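Local coordinates for titin (Homo sapiens, PDB 2A38), which forms part of the giant elastic filament of the muscle sarcomere, its N-terminal pair of immunoglobulin domains probably serving as an anchor at the Z-disc, at residues 142-145 with 149-152; 161-166 with 172-177. All coordinates share one frame; numbering follows the deposited sequence.

Both interactions belong to the second immunoglobulin domain of the doublet, with their centres about 7 Å apart. Both segments of interaction 1 precede those of interaction 2 in the chain. Strands 150-155 and 158-166 are adjacent in one sheet, where Gln151 O and Leu162 N lie 2.9 Å apart in a probable hydrogen bond. Strands 142-143 and 172-180 belong to the facing sheet, so both contacts run between the two layers of the sandwich. Ile144 CD1 packs on Leu161 CD2 at 3.3 Å, and Phe150 also touches Tyr174. A partly exposed margin thus continues directly into the buried core of the domain.

Interaction 1. Residues 142-145 with 149-152; sequences AEIQ and DFQI
Ile144 and Phe150 meet in a small apolar contact at the margin of the second immunoglobulin domain, where the chain leaves the short strand 142-143 and crosses to strand 150-155 in the other sheet. The crossing is brief, with three residues separating the two segments. Their backbones stay apart: even the nearest pair, Gln145 CA and Phe150 CA, is separated by 7.1 Å, and side chains make most of the contact.

Ile144 supplies its CG2 branch. This methyl lies anti to the backbone N (chi1 of the residue is -70°, measured to CG1) and reaches Phe150 CB at 3.9 Å. It is 4.1 Å from Phe150 CD2, near the root of the ring, which it approaches obliquely as the two side chains cross at about a right angle. The same methyl also has Ile152 CD1 as a looser neighbour, at 4.4 Å, two residues beyond Phe150 along strand 150-155. Phe150 and Ile152 alternate with the outward-pointing Gln151, so both direct their CB atoms at Ile144. From the first segment the backbone also contributes, with Gln145 O 4.0 Å from Phe150 CB, while the side chain of Gln145 starts away from the strand.

Ile144 is further fixed by a backbone hydrogen bond with Phe137 and by packing on Tyr174, whereas Phe150 packs on Ile163. At the turn itself, Ser147 OG is hydrogen-bonded to Phe150 N. Together these contacts close the edge of a two-layer beta sandwich, with apolar residues of successive strands pointing inward and polar ones outward, as in the C'-to-D crossover of an I-set immunoglobulin domain.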
# COMPACT_ATOMS: atom_id res chain seq x y z
N ALA A 142 31.87 1.57 8.69
CA ALA A 142 32.12 2.80 7.94
C ALA A 142 31.34 2.76 6.63
O ALA A 142 31.34 1.75 5.93
CB ALA A 142 33.61 2.94 7.66
N GLU A 143 30.68 3.86 6.29
CA GLU A 143 29.90 3.90 5.07
C GLU A 143 30.75 3.67 3.83
O GLU A 143 31.76 4.33 3.63
CB GLU A 143 29.14 5.21 4.94
CG GLU A 143 28.49 5.37 3.58
CD GLU A 143 27.33 6.35 3.59
OE1 GLU A 143 27.47 7.43 4.20
OE2 GLU A 143 26.29 6.03 2.98
N ILE A 144 30.33 2.71 3.02
CA ILE A 144 31.03 2.36 1.79
C ILE A 144 30.98 3.49 0.78
O ILE A 144 29.92 4.06 0.53
CB ILE A 144 30.43 1.11 1.14
CG1 ILE A 144 30.73 -0.12 2.00
CG2 ILE A 144 30.98 0.93 -0.26
CD1 ILE A 144 29.97 -1.35 1.58
N GLN A 145 32.13 3.79 0.19
CA GLN A 145 32.22 4.85 -0.80
C GLN A 145 32.32 4.30 -2.20
O GLN A 145 33.17 3.46 -2.50
CB GLN A 145 33.41 5.76 -0.52
CG GLN A 145 33.16 7.19 -0.98
CD GLN A 145 31.82 7.72 -0.49
OE1 GLN A 145 30.75 7.34 -1.00
NE2 GLN A 145 31.86 8.61 0.51
N ASP A 149 35.84 -0.05 -7.72
CA ASP A 149 35.99 -1.26 -6.91
C ASP A 149 34.74 -1.66 -6.15
O ASP A 149 34.41 -2.84 -6.07
CB ASP A 149 37.15 -1.10 -5.94
CG ASP A 149 38.48 -0.95 -6.65
OD1 ASP A 149 38.83 -1.84 -7.45
OD2 ASP A 149 39.18 0.07 -6.40
N PHE A 150 34.06 -0.68 -5.56
CA PHE A 150 32.82 -0.92 -4.81
C PHE A 150 31.69 -0.14 -5.46
O PHE A 150 31.76 1.08 -5.58
CB PHE A 150 32.98 -0.48 -3.36
CG PHE A 150 33.87 -1.37 -2.56
CD1 PHE A 150 35.23 -1.44 -2.83
CD2 PHE A 150 33.34 -2.19 -1.56
CE1 PHE A 150 36.06 -2.31 -2.13
CE2 PHE A 150 34.15 -3.06 -0.85
CZ PHE A 150 35.52 -3.13 -1.14
N GLN A 151 30.65 -0.85 -5.88
CA GLN A 151 29.55 -0.19 -6.55
C GLN A 151 28.17 -0.45 -5.97
O GLN A 151 27.68 -1.57 -5.99
CB GLN A 151 29.57 -0.59 -8.01
CG GLN A 151 28.38 -0.10 -8.79
CD GLN A 151 28.41 -0.59 -10.20
OE1 GLN A 151 29.41 -0.43 -10.89
NE2 GLN A 151 27.32 -1.19 -10.65
N ILE A 152 27.54 0.61 -5.47
CA ILE A 152 26.19 0.53 -4.91
C ILE A 152 25.22 0.84 -6.05
O ILE A 152 25.40 1.81 -6.78
CB ILE A 152 25.96 1.60 -3.81
CG1 ILE A 152 27.04 1.50 -2.72
CG2 ILE A 152 24.57 1.44 -3.23
CD1 ILE A 152 27.00 0.22 -1.95

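Interaction 2. Residues 161-166 with 172-177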
# COMPACT_ATOMS: atom_id res chain seq x y z
N LEU A 161 25.66 -4.35 -3.88
CA LEU A 161 27.01 -3.86 -3.68
C LEU A 161 27.84 -4.82 -4.51
O LEU A 161 27.94 -6.00 -4.21
CB LEU A 161 27.44 -3.95 -2.22
CG LEU A 161 28.95 -3.71 -2.06
CD1 LEU A 161 29.32 -2.37 -2.66
CD2 LEU A 161 29.34 -3.76 -0.59
N LEU A 162 28.41 -4.30 -5.59
CA LEU A 162 29.23 -5.11 -6.47
C LEU A 162 30.70 -4.79 -6.26
O LEU A 162 31.11 -3.63 -6.30
CB LEU A 162 28.86 -4.85 -7.93
CG LEU A 162 29.81 -5.47 -8.95
CD1 LEU A 162 29.68 -6.99 -8.92
CD2 LEU A 162 29.50 -4.94 -10.33
N ILE A 163 31.48 -5.84 -6.01
CA ILE A 163 32.92 -5.71 -5.85
C ILE A 163 33.42 -6.44 -7.09
O ILE A 163 33.35 -7.67 -7.17
CB ILE A 163 33.40 -6.40 -4.56
CG1 ILE A 163 32.62 -5.84 -3.36
CG2 ILE A 163 34.88 -6.14 -4.34
CD1 ILE A 163 32.95 -6.50 -2.06
N ALA A 164 33.86 -5.67 -8.07
CA ALA A 164 34.32 -6.19 -9.35
C ALA A 164 35.50 -7.16 -9.25
O ALA A 164 35.54 -8.17 -9.96
CB ALA A 164 34.66 -5.04 -10.28
N GLU A 165 36.46 -6.82 -8.40
CA GLU A 165 37.64 -7.64 -8.18
C GLU A 165 37.92 -7.63 -6.69
O GLU A 165 38.46 -6.66 -6.16
CB GLU A 165 38.85 -7.05 -8.90
CG GLU A 165 38.92 -7.33 -10.36
CD GLU A 165 40.14 -6.68 -10.98
OE1 GLU A 165 41.28 -7.05 -10.61
OE2 GLU A 165 39.95 -5.79 -11.83
N ALA A 166 37.56 -8.71 -6.02
CA ALA A 166 37.75 -8.81 -4.59
C ALA A 166 39.15 -9.27 -4.22
O ALA A 166 39.63 -10.29 -4.72
CB ALA A 166 36.73 -9.76 -4.01
N GLY A 172 35.91 -8.54 5.50
CA GLY A 172 35.37 -7.80 6.62
C GLY A 172 33.90 -8.03 6.83
O GLY A 172 33.28 -8.87 6.17
N THR A 173 33.33 -7.27 7.77
CA THR A 173 31.92 -7.38 8.08
C THR A 173 31.14 -6.36 7.27
O THR A 173 31.36 -5.15 7.39
CB THR A 173 31.66 -7.13 9.57
OG1 THR A 173 32.27 -8.18 10.33
CG2 THR A 173 30.18 -7.10 9.85
N TYR A 174 30.24 -6.85 6.42
CA TYR A 174 29.43 -5.97 5.60
C TYR A 174 28.03 -5.93 6.14
O TYR A 174 27.47 -6.96 6.51
CB TYR A 174 29.41 -6.44 4.15
CG TYR A 174 30.71 -6.15 3.43
CD1 TYR A 174 31.85 -6.91 3.67
CD2 TYR A 174 30.81 -5.07 2.56
CE1 TYR A 174 33.06 -6.61 3.07
CE2 TYR A 174 32.01 -4.75 1.95
CZ TYR A 174 33.14 -5.52 2.21
OH TYR A 174 34.33 -5.20 1.61
N SER A 175 27.46 -4.73 6.21
CA SER A 175 26.10 -4.58 6.71
C SER A 175 25.31 -3.53 5.96
O SER A 175 25.87 -2.67 5.27
CB SER A 175 26.14 -4.20 8.19
OG SER A 175 26.92 -3.04 8.36
N VAL A 176 24.00 -3.61 6.07
CA VAL A 176 23.14 -2.64 5.44
C VAL A 176 22.15 -2.22 6.51
O VAL A 176 21.63 -3.05 7.26
CB VAL A 176 22.40 -3.22 4.22
CG1 VAL A 176 21.82 -4.55 4.56
CG2 VAL A 176 21.31 -2.26 3.78
N ASN A 177 21.92 -0.92 6.58
CA ASN A 177 21.00 -0.34 7.54
C ASN A 177 19.85 0.30 6.79
O ASN A 177 20.08 1.09 5.87
CB ASN A 177 21.74 0.71 8.34
CG ASN A 177 21.33 0.72 9.76
OD1 ASN A 177 20.31 1.31 10.12
ND2 ASN A 177 22.11 0.06 10.61
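Leu161 and Ile163 converge on Tyr174, the tyrosine corner of this I-set immunoglobulin domain, inside the beta sandwich. Strand 158-166 lies in one sheet and strand 172-180 in the other, and the closest CA atoms, those of Leu161 and Tyr174, are 9.8 Å apart; the gap between the layers is bridged by side chains.

Leu161 has its CG anti to the backbone N (chi1 168°), and a chi2 of 56° leaves CD2 extended, anti to CA. That methyl comes to 3.7 Å from Tyr174 CD2 and 3.8 Å from Tyr174 CE2, meeting one flank of the ring obliquely with the two side chains at about a right angle. Ile163, two residues on and therefore on the same face of its strand, arrives from the direction opposite to that of the tyrosine. Its CG1 lies beside the backbone N, and the extended chain beyond it (chi2 176°) carries CD1 out to the phenol end, 4.4 Å from Tyr174 CZ. The leucine thus lies against the CD2-CE2 side and the isoleucine near the hydroxyl.

All three residues are buried, and the phenol oxygen has its polar need met by Asp170 O, the hydrogen bond that defines the tyrosine corner. Gly172, between these two residues, has backbone angles that suit glycine alone. Beside this bond the hydroxyl also has an apolar neighbour, with Ile163 CD1 4.1 Å from Tyr174 OH.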